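Side-chain contacts in transcriptional regulator (AraC-type DNA-binding domain-containing proteins) (Chromobacterium violaceum, PDB 3OIO), which probably binds DNA in a sequence-specific manner to regulate transcription, this chain being the AraC-type DNA-binding domain of a longer protein: residues R42-K45 / V51-K54; Y56-L61 / R95-I100; K73-I78 / I100-E105. All coordinates share one frame; numbering follows the deposited sequence. Where two conformers were deposited one is given.

Interaction 1: residues R42-K45 / V51-K54; sequences RLFK and VPSK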
loop_
_atom_site.group_PDB
_atom_site.type_symbol
_atom_site.label_atom_id
_atom_site.label_comp_id
_atom_site.label_asym_id
_atom_site.label_seq_id
_atom_site.Cartn_x
_atom_site.Cartn_y
_atom_site.Cartn_z
ATOM N N ARG A 42 8.705 10.888 -11.329
ATOM C CA ARG A 42 8.047 11.273 -12.571
ATOM C C ARG A 42 7.156 10.151 -13.121
ATOM O O ARG A 42 6.044 10.417 -13.611
ATOM C CB ARG A 42 9.055 11.769 -13.616
ATOM C CG ARG A 42 8.451 11.928 -15.003
ATOM C CD ARG A 42 7.039 12.484 -14.951
ATOM N NE ARG A 42 7.010 13.945 -14.948
ATOM C CZ ARG A 42 7.299 14.695 -16.007
ATOM N NH1 ARG A 42 7.645 14.120 -17.153
ATOM N NH2 ARG A 42 7.252 16.018 -15.920
ATOM N N LEU A 43 7.619 8.906 -13.018
ATOM C CA LEU A 43 6.824 7.762 -13.482
ATOM C C LEU A 43 5.524 7.669 -12.694
ATOM O O LEU A 43 4.436 7.469 -13.275
ATOM C CB LEU A 43 7.612 6.439 -13.375
ATOM C CG LEU A 43 8.713 6.215 -14.407
ATOM C CD1 LEU A 43 9.655 5.134 -13.914
ATOM C CD2 LEU A 43 8.107 5.851 -15.760
ATOM N N PHE A 44 5.615 7.812 -11.379
ATOM C CA PHE A 44 4.425 7.653 -10.544
ATOM C C PHE A 44 3.490 8.798 -10.777
ATOM O O PHE A 44 2.264 8.594 -10.856
ATOM C CB PHE A 44 4.784 7.505 -9.062
ATOM C CG PHE A 44 5.046 6.078 -8.664
ATOM C CD1 PHE A 44 4.031 5.279 -8.144
ATOM C CD2 PHE A 44 6.300 5.526 -8.845
ATOM C CE1 PHE A 44 4.279 3.937 -7.775
ATOM C CE2 PHE A 44 6.557 4.199 -8.490
ATOM C CZ PHE A 44 5.527 3.397 -7.957
ATOM N N LYS A 45 4.044 9.999 -10.946
ATOM C CA LYS A 45 3.183 11.164 -11.199
ATOM C C LYS A 45 2.466 11.078 -12.554
ATOM O O LYS A 45 1.224 11.290 -12.627
ATOM C CB LYS A 45 3.966 12.480 -11.071
ATOM C CG LYS A 45 3.030 13.707 -11.124
ATOM C CD LYS A 45 3.662 14.937 -11.745
ATOM C CE LYS A 45 2.603 16.048 -11.821
ATOM N NZ LYS A 45 2.781 16.888 -13.033
ATOM N N VAL A 51 2.511 10.156 -5.876
ATOM C CA VAL A 51 3.924 10.034 -5.590
ATOM C C VAL A 51 4.201 8.635 -5.065
ATOM O O VAL A 51 3.294 7.967 -4.561
ATOM C CB VAL A 51 4.434 11.141 -4.633
ATOM C CG1 VAL A 51 4.187 12.527 -5.264
ATOM C CG2 VAL A 51 3.787 11.050 -3.242
ATOM N N PRO A 52 5.444 8.161 -5.197
ATOM C CA PRO A 52 5.691 6.764 -4.816
ATOM C C PRO A 52 5.302 6.406 -3.370
ATOM O O PRO A 52 4.701 5.349 -3.144
ATOM C CB PRO A 52 7.216 6.599 -5.065
ATOM C CG PRO A 52 7.532 7.614 -6.117
ATOM C CD PRO A 52 6.625 8.792 -5.818
ATOM N N SER A 53 5.580 7.281 -2.412
ATOM C CA SER A 53 5.290 6.993 -1.004
ATOM C C SER A 53 3.785 6.854 -0.774
ATOM O O SER A 53 3.329 6.040 0.046
ATOM C CB SER A 53 5.881 8.080 -0.101
ATOM O OG SER A 53 5.311 9.320 -0.433
ATOM N N LYS A 54 3.008 7.643 -1.496
ATOM C CA LYS A 54 1.547 7.565 -1.342
ATOM C C LYS A 54 0.958 6.339 -2.003
ATOM O O LYS A 54 0.052 5.695 -1.427
ATOM C CB LYS A 54 0.878 8.857 -1.802
ATOM C CG LYS A 54 1.212 9.989 -0.816
ATOM C CD LYS A 54 0.624 11.326 -1.246
ATOM C CE LYS A 54 1.052 12.430 -0.259
ATOM N NZ LYS A 54 0.428 13.775 -0.536
#
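The turn that leads from helix 37-47, by its place in the AraC-type fold the probable recognition helix of the first helix-turn-helix unit, into the long helix 52-70 is packed shut by F44 lying against P52. The ring of F44 receives P52 CA over one face, displaced from the middle toward the rim: CA stands 4.1 Å from the ring centroid and 15° off the ring normal, a CH-pi contact. The pyrrolidine reaches further along the same ring, with P52 CG 3.6 Å from F44 CD2. The neighbouring ring carbon P52 CD is 3.9 Å from F44 CB, at the root of the phenylalanine side chain. The first torsion of F44, -88°, turns the phenyl so that a face is presented to P52 CA. V51 joins through its backbone, its carbonyl carbon 4.2 Å from F44 CB, while its CB points away. V51 occupies the N-cap position, and a weak bond of 3.1 Å from K54 N to V51 O begins the new helix. Proline suits the first helical turn, where no backbone N-H is needed by a preceding carbonyl, and its rigid ring holds the main chain near helical phi. F44 is also touched by L9, V13 and M16 of helix 7-17, and its backbone bonds to that of T50. Dispersion and the slight polarity of the proline C-H against the aromatic pi cloud therefore carry this buried side-chain contact, and the rigid pyrrolidine against the flat ring is consistent with a well-defined corner between the two helices.

Interaction 2: residues Y56-L61 / R95-I100; sequences YLELRL and RNHFNI
H97 has its CG anti to the backbone N (chi1 -176°), which swings the imidazole across to E58 and L61, whereas L61 has CG anti to its carbonyl carbon (chi1 -75°), and its CD1 branch is the one that meets the histidine. That methyl comes in obliquely at the root of the imidazole, 3.7 Å from H97 CB and 3.9 Å from H97 CG. Farther out along the ring, H97 CE1 lies 3.7 Å from E58 CG, so the glutamate contributes its methylene. The two side chains cross at about a right angle, carboxylate and ring planes 38° apart, and E58 OE1 stays 4.7 Å from H97 NE2, short of a salt bridge. F98 meets the same helix with its edge: L61 O sits near the ring plane, 3.6 Å from CE2, and L61 CB is 4.0 Å from that same carbon. Over one face of the phenyl, H97 CD2 stands 3.4 Å above the ring centre, so the two aromatic neighbours brace each other. The contact joins the long helix 52-70, which in the AraC-type fold links the two helix-turn-helix units, to the C-terminal end of helix 87-98, probably the second recognition helix. Leucine fits the buried centre, where T93, Y94 and F84 also touch it; E58 and H97 suit the border, being apolar near the chain and polar at the end. The chemistry is mostly dispersion, aided by the slightly positive phenyl rim facing a carbonyl oxygen. The carboxylate nearby may favour a protonated imidazole, though the distance implies only a modest effect.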
loop_
_atom_site.group_PDB
_atom_site.type_symbol
_atom_site.label_atom_id
_atom_site.label_comp_id
_atom_site.label_asym_id
_atom_site.label_seq_id
_atom_site.Cartn_x
_atom_site.Cartn_y
_atom_site.Cartn_z
ATOM N N TYR A 56 2.635 3.583 -2.212
ATOM C CA TYR A 56 3.064 2.509 -1.295
ATOM C C TYR A 56 2.091 2.380 -0.108
ATOM O O TYR A 56 1.741 1.263 0.324
ATOM C CB TYR A 56 4.489 2.815 -0.782
ATOM C CG TYR A 56 5.396 1.602 -0.662
ATOM C CD1 TYR A 56 4.870 0.311 -0.395
ATOM C CD2 TYR A 56 6.790 1.751 -0.762
ATOM C CE1 TYR A 56 5.725 -0.805 -0.295
ATOM C CE2 TYR A 56 7.655 0.650 -0.655
ATOM C CZ TYR A 56 7.126 -0.613 -0.400
ATOM O OH TYR A 56 8.001 -1.659 -0.282
ATOM N N LEU A 57 1.640 3.517 0.394
ATOM C CA LEU A 57 0.627 3.515 1.455
ATOM C C LEU A 57 -0.664 2.849 0.925
ATOM O O LEU A 57 -1.270 2.032 1.631
ATOM C CB LEU A 57 0.331 4.935 1.918
ATOM C CG LEU A 57 -0.770 5.038 2.999
ATOM C CD1 LEU A 57 -0.383 4.269 4.294
ATOM C CD2 LEU A 57 -1.104 6.552 3.302
ATOM N N GLU A 58 -1.093 3.198 -0.296
ATOM C CA GLU A 58 -2.286 2.539 -0.852
ATOM C C GLU A 58 -2.121 1.014 -0.902
ATOM O O GLU A 58 -3.052 0.267 -0.610
ATOM C CB GLU A 58 -2.574 3.001 -2.283
ATOM C CG GLU A 58 -2.904 4.459 -2.438
ATOM C CD GLU A 58 -3.185 4.783 -3.906
ATOM O OE1 GLU A 58 -3.982 4.068 -4.542
ATOM O OE2 GLU A 58 -2.577 5.734 -4.441
ATOM N N LEU A 59 -0.940 0.572 -1.307
ATOM C CA LEU A 59 -0.650 -0.847 -1.419
ATOM C C LEU A 59 -0.731 -1.518 -0.038
ATOM O O LEU A 59 -1.381 -2.563 0.123
ATOM C CB LEU A 59 0.742 -0.961 -2.023
ATOM C CG LEU A 59 1.348 -2.283 -2.403
ATOM C CD1 LEU A 59 2.613 -2.021 -3.238
ATOM C CD2 LEU A 59 1.661 -3.002 -1.110
ATOM N N ARG A 60 -0.100 -0.900 0.962
ATOM C CA ARG A 60 -0.117 -1.434 2.333
ATOM C C ARG A 60 -1.548 -1.445 2.900
ATOM O O ARG A 60 -1.928 -2.411 3.577
ATOM C CB ARG A 60 0.829 -0.613 3.229
ATOM C CG ARG A 60 2.332 -0.877 2.858
ATOM C CD ARG A 60 3.333 0.210 3.379
ATOM N NE ARG A 60 2.918 0.549 4.736
ATOM C CZ ARG A 60 2.853 1.766 5.247
ATOM N NH1 ARG A 60 2.304 1.916 6.473
ATOM N NH2 ARG A 60 3.335 2.813 4.545
ATOM N N LEU A 61 -2.336 -0.406 2.592
ATOM C CA LEU A 61 -3.747 -0.364 3.020
ATOM C C LEU A 61 -4.585 -1.462 2.348
ATOM O O LEU A 61 -5.478 -2.049 2.995
ATOM C CB LEU A 61 -4.367 1.006 2.709
ATOM C CG LEU A 61 -3.864 2.077 3.706
ATOM C CD1 LEU A 61 -4.287 3.464 3.178
ATOM C CD2 LEU A 61 -4.325 1.877 5.211
ATOM N N ARG A 95 -9.544 4.573 7.192
ATOM C CA ARG A 95 -10.852 5.207 7.031
ATOM C C ARG A 95 -10.817 6.329 5.972
ATOM O O ARG A 95 -11.756 6.492 5.190
ATOM C CB ARG A 95 -11.355 5.748 8.372
ATOM C CG ARG A 95 -12.722 6.424 8.269
ATOM C CD ARG A 95 -13.105 7.099 9.583
ATOM N NE ARG A 95 -14.391 7.770 9.423
ATOM C CZ ARG A 95 -14.895 8.638 10.294
ATOM N NH1 ARG A 95 -14.202 8.977 11.379
ATOM N NH2 ARG A 95 -16.082 9.192 10.063
ATOM N N ASN A 96 -9.752 7.115 5.960
ATOM C CA ASN A 96 -9.645 8.162 4.945
ATOM C C ASN A 96 -9.604 7.558 3.523
ATOM O O ASN A 96 -10.180 8.105 2.564
ATOM C CB ASN A 96 -8.382 8.995 5.181
ATOM C CG ASN A 96 -8.201 10.071 4.124
ATOM O OD1 ASN A 96 -9.076 10.894 3.924
ATOM N ND2 ASN A 96 -7.074 10.040 3.423
ATOM N N HIS A 97 -8.932 6.416 3.394
ATOM C CA HIS A 97 -8.723 5.834 2.084
ATOM C C HIS A 97 -9.966 5.085 1.570
ATOM O O HIS A 97 -10.339 5.239 0.391
ATOM C CB HIS A 97 -7.532 4.873 2.116
ATOM C CG HIS A 97 -7.211 4.323 0.770
ATOM N ND1 HIS A 97 -6.552 5.065 -0.191
ATOM C CD2 HIS A 97 -7.539 3.139 0.187
ATOM C CE1 HIS A 97 -6.439 4.330 -1.293
ATOM N NE2 HIS A 97 -7.046 3.166 -1.089
ATOM N N PHE A 98 -10.581 4.283 2.448
ATOM C CA PHE A 98 -11.658 3.375 2.048
ATOM C C PHE A 98 -13.045 3.854 2.443
ATOM O O PHE A 98 -14.053 3.248 2.042
ATOM C CB PHE A 98 -11.428 1.991 2.666
ATOM C CG PHE A 98 -10.348 1.207 1.992
ATOM C CD1 PHE A 98 -10.487 0.794 0.652
ATOM C CD2 PHE A 98 -9.186 0.852 2.696
ATOM C CE1 PHE A 98 -9.450 0.055 0.005
ATOM C CE2 PHE A 98 -8.176 0.097 2.081
ATOM C CZ PHE A 98 -8.301 -0.315 0.742
ATOM N N ASN A 99 -13.086 4.932 3.221
ATOM C CA ASN A 99 -14.342 5.498 3.726
ATOM C C ASN A 99 -15.157 4.534 4.569
ATOM O O ASN A 99 -16.384 4.632 4.608
ATOM C CB ASN A 99 -15.183 6.048 2.579
ATOM C CG ASN A 99 -14.494 7.166 1.867
ATOM O OD1 ASN A 99 -14.349 7.148 0.651
ATOM N ND2 ASN A 99 -14.015 8.131 2.621
ATOM N N ILE A 100 -14.454 3.607 5.222
ATOM C CA ILE A 100 -14.980 2.810 6.330
ATOM C C ILE A 100 -13.814 2.479 7.220
ATOM O O ILE A 100 -12.660 2.488 6.777
ATOM C CB ILE A 100 -15.690 1.507 5.898
ATOM C CG1 ILE A 100 -14.760 0.578 5.139
ATOM C CG2 ILE A 100 -16.960 1.792 5.082
ATOM C CD1 ILE A 100 -15.423 -0.881 4.981
#

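Interaction 3: residues K73-I78 / I100-E105; sequences KSIVQI and ITPREE. With SO4 (sulfate ion), chain C.
Apolar packing is centred on I75, which meets P102 nearly at a right angle. Its CG2 methyl is 4.0 Å from P102 CB, and CD1 reaches the same carbon at 4.1 Å, so both ends of the branched side chain lean on one corner of the pyrrolidine. F90 of helix 87-98 touches both residues. I75 also lies over a face of the R103 guanidinium, with CG1 4.2 Å from NH2; a flat cation tolerates a hydrocarbon there because its N-H groups point outward in the plane. The contact thus brings helix 75-81, the first helix of the second helix-turn-helix unit, against the beginning of the C-terminal helix 102-107. Polar bonds gather on a sulfate, probably from the crystallisation liquor. R103 bends at chi3 (-86°), bringing NH2 within 2.9 Å of sulfate O4 at an N-H...O angle of 136°, while O1 of the anion lies close to the edge of the guanidinium. From the other segment, I75 N donates to sulfate O2 over 3.0 Å. Because that N-H belongs to the first turn of a helix, the helix dipole would add to the attraction, and the sulfate may mark a place where a DNA phosphate could sit. Capping bonds set the two helix starts. Q77 N donates to S74 OG over 3.0 Å. T101 and E104 form a capping box, E104 N giving its hydrogen to T101 OG1 (3.1 Å) and T101 N to E104 OE1 (3.0 Å). Serine and threonine suit these N-cap positions, since their short hydroxyls can accept from the N-H three residues ahead.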
loop_
_atom_site.group_PDB
_atom_site.type_symbol
_atom_site.label_atom_id
_atom_site.label_comp_id
_atom_site.label_asym_id
_atom_site.label_seq_id
_atom_site.Cartn_x
_atom_site.Cartn_y
_atom_site.Cartn_z
ATOM N N LYS A 73 -6.877 -11.642 13.145
ATOM C CA LYS A 73 -5.794 -10.900 13.759
ATOM C C LYS A 73 -6.448 -9.641 14.255
ATOM O O LYS A 73 -7.370 -9.138 13.608
ATOM C CB LYS A 73 -4.711 -10.619 12.740
ATOM C CG LYS A 73 -4.067 -11.881 12.190
ATOM C CD LYS A 73 -3.158 -11.523 11.040
ATOM C CE LYS A 73 -2.278 -12.695 10.617
ATOM N NZ LYS A 73 -1.493 -12.320 9.393
ATOM N N SER A 74 -6.033 -9.160 15.415
ATOM C CA SER A 74 -6.572 -7.905 15.922
ATOM C C SER A 74 -6.318 -6.771 14.906
ATOM O O SER A 74 -5.463 -6.887 14.005
ATOM C CB SER A 74 -5.962 -7.563 17.286
ATOM O OG SER A 74 -4.581 -7.234 17.171
ATOM N N ILE A 75 -7.060 -5.676 15.055
ATOM C CA ILE A 75 -6.824 -4.486 14.251
ATOM C C ILE A 75 -5.355 -4.073 14.420
ATOM O O ILE A 75 -4.669 -3.768 13.434
ATOM C CB ILE A 75 -7.816 -3.333 14.616
ATOM C CG1 ILE A 75 -9.277 -3.775 14.425
ATOM C CG2 ILE A 75 -7.546 -2.077 13.831
ATOM C CD1 ILE A 75 -9.550 -4.506 13.142
ATOM N N VAL A 76 -4.852 -4.142 15.652
ATOM C CA VAL A 76 -3.475 -3.745 15.952
ATOM C C VAL A 76 -2.442 -4.614 15.234
ATOM O O VAL A 76 -1.495 -4.095 14.645
ATOM C CB VAL A 76 -3.200 -3.641 17.500
ATOM C CG1 VAL A 76 -1.705 -3.317 17.800
ATOM C CG2 VAL A 76 -4.114 -2.556 18.104
ATOM N N GLN A 77 -2.653 -5.925 15.275
ATOM C CA GLN A 77 -1.800 -6.899 14.599
ATOM C C GLN A 77 -1.704 -6.602 13.105
ATOM O O GLN A 77 -0.622 -6.610 12.525
ATOM C CB GLN A 77 -2.380 -8.300 14.806
ATOM C CG GLN A 77 -1.458 -9.459 14.445
ATOM C CD GLN A 77 -1.903 -10.771 15.084
ATOM O OE1 GLN A 77 -2.884 -10.819 15.835
ATOM N NE2 GLN A 77 -1.189 -11.842 14.780
ATOM N N ILE A 78 -2.853 -6.342 12.489
ATOM C CA ILE A 78 -2.923 -6.138 11.049
ATOM C C ILE A 78 -2.202 -4.835 10.718
ATOM O O ILE A 78 -1.417 -4.764 9.745
ATOM C CB ILE A 78 -4.377 -6.123 10.535
ATOM C CG1 ILE A 78 -4.906 -7.559 10.532
ATOM C CG2 ILE A 78 -4.459 -5.520 9.102
ATOM C CD1 ILE A 78 -6.438 -7.659 10.460
ATOM N N ILE A 100 -14.454 3.607 5.222
ATOM C CA ILE A 100 -14.980 2.810 6.330
ATOM C C ILE A 100 -13.814 2.479 7.220
ATOM O O ILE A 100 -12.660 2.488 6.777
ATOM C CB ILE A 100 -15.690 1.507 5.898
ATOM C CG1 ILE A 100 -14.760 0.578 5.139
ATOM C CG2 ILE A 100 -16.960 1.792 5.082
ATOM C CD1 ILE A 100 -15.423 -0.881 4.981
ATOM N N THR A 101 -14.098 2.154 8.475
ATOM C CA THR A 101 -13.029 1.829 9.393
ATOM C C THR A 101 -12.591 0.364 9.229
ATOM O O THR A 101 -13.323 -0.459 8.644
ATOM C CB THR A 101 -13.488 2.012 10.859
ATOM O OG1 THR A 101 -14.569 1.088 11.123
ATOM C CG2 THR A 101 -13.926 3.463 11.112
ATOM N N PRO A 102 -11.399 0.018 9.747
ATOM C CA PRO A 102 -10.994 -1.394 9.706
ATOM C C PRO A 102 -12.017 -2.316 10.380
ATOM O O PRO A 102 -12.299 -3.400 9.855
ATOM C CB PRO A 102 -9.668 -1.402 10.485
ATOM C CG PRO A 102 -9.053 -0.022 10.183
ATOM C CD PRO A 102 -10.270 0.921 10.111
ATOM N N ARG A 103 -12.598 -1.875 11.502
ATOM C CA ARG A 103 -13.588 -2.692 12.201
ATOM C C ARG A 103 -14.833 -2.893 11.331
ATOM O O ARG A 103 -15.397 -4.011 11.286
ATOM C CB ARG A 103 -13.911 -2.065 13.588
ATOM C CG ARG A 103 -14.867 -2.815 14.471
ATOM C CD ARG A 103 -14.824 -2.192 15.907
ATOM N NE ARG A 103 -13.754 -2.770 16.752
ATOM C CZ ARG A 103 -12.536 -2.250 16.940
ATOM N NH1 ARG A 103 -12.177 -1.108 16.367
ATOM N NH2 ARG A 103 -11.664 -2.880 17.714
ATOM N N GLU A 104 -15.230 -1.857 10.588
ATOM C CA GLU A 104 -16.406 -1.973 9.702
ATOM C C GLU A 104 -16.067 -2.917 8.552
ATOM O O GLU A 104 -16.908 -3.727 8.133
ATOM C CB GLU A 104 -16.828 -0.589 9.181
ATOM C CG GLU A 104 -17.568 0.228 10.238
ATOM C CD GLU A 104 -17.744 1.725 9.935
ATOM O OE1 GLU A 104 -16.975 2.355 9.164
ATOM O OE2 GLU A 104 -18.659 2.299 10.566
ATOM N N GLU A 105 -14.845 -2.811 8.023
ATOM C CA GLU A 105 -14.419 -3.703 6.909
ATOM C C GLU A 105 -14.516 -5.165 7.380
ATOM O O GLU A 105 -15.082 -6.029 6.687
ATOM C CB GLU A 105 -12.968 -3.408 6.502
ATOM C CG GLU A 105 -12.551 -4.181 5.228
ATOM C CD GLU A 105 -13.070 -3.493 3.973
ATOM O OE1 GLU A 105 -12.572 -2.409 3.635
ATOM O OE2 GLU A 105 -13.978 -4.040 3.326
HETATM S S SO4 C . -9.964 -5.916 17.819
HETATM O O1 SO4 C . -9.433 -4.535 17.994
HETATM O O2 SO4 C . -9.501 -6.499 16.536
HETATM O O3 SO4 C . -9.437 -6.843 18.841
HETATM O O4 SO4 C . -11.431 -5.816 17.880
#

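From the N terminus, helix 37-47 runs into interaction 1, which bridges five intervening residues, the end of helix 37-47 and the short link 48-50 that leads toward helix 52-70. Interaction 1 is complete before interaction 2 opens farther along that same helix, their segments adjoining in sequence. Interaction 2 closes only at 95-100, at the end of helix 87-98, with helix 75-81 lying in the span between. Inside that span interaction 3 opens at 73-78 and ends at 100-105, so the two cross and share I100; R95 also packs on T101. Helix 52-70 runs from the first helix-turn-helix region to the second; interaction 2 ties it to helix 87-98, and interaction 3 ties helix 75-81 to helix 102-107.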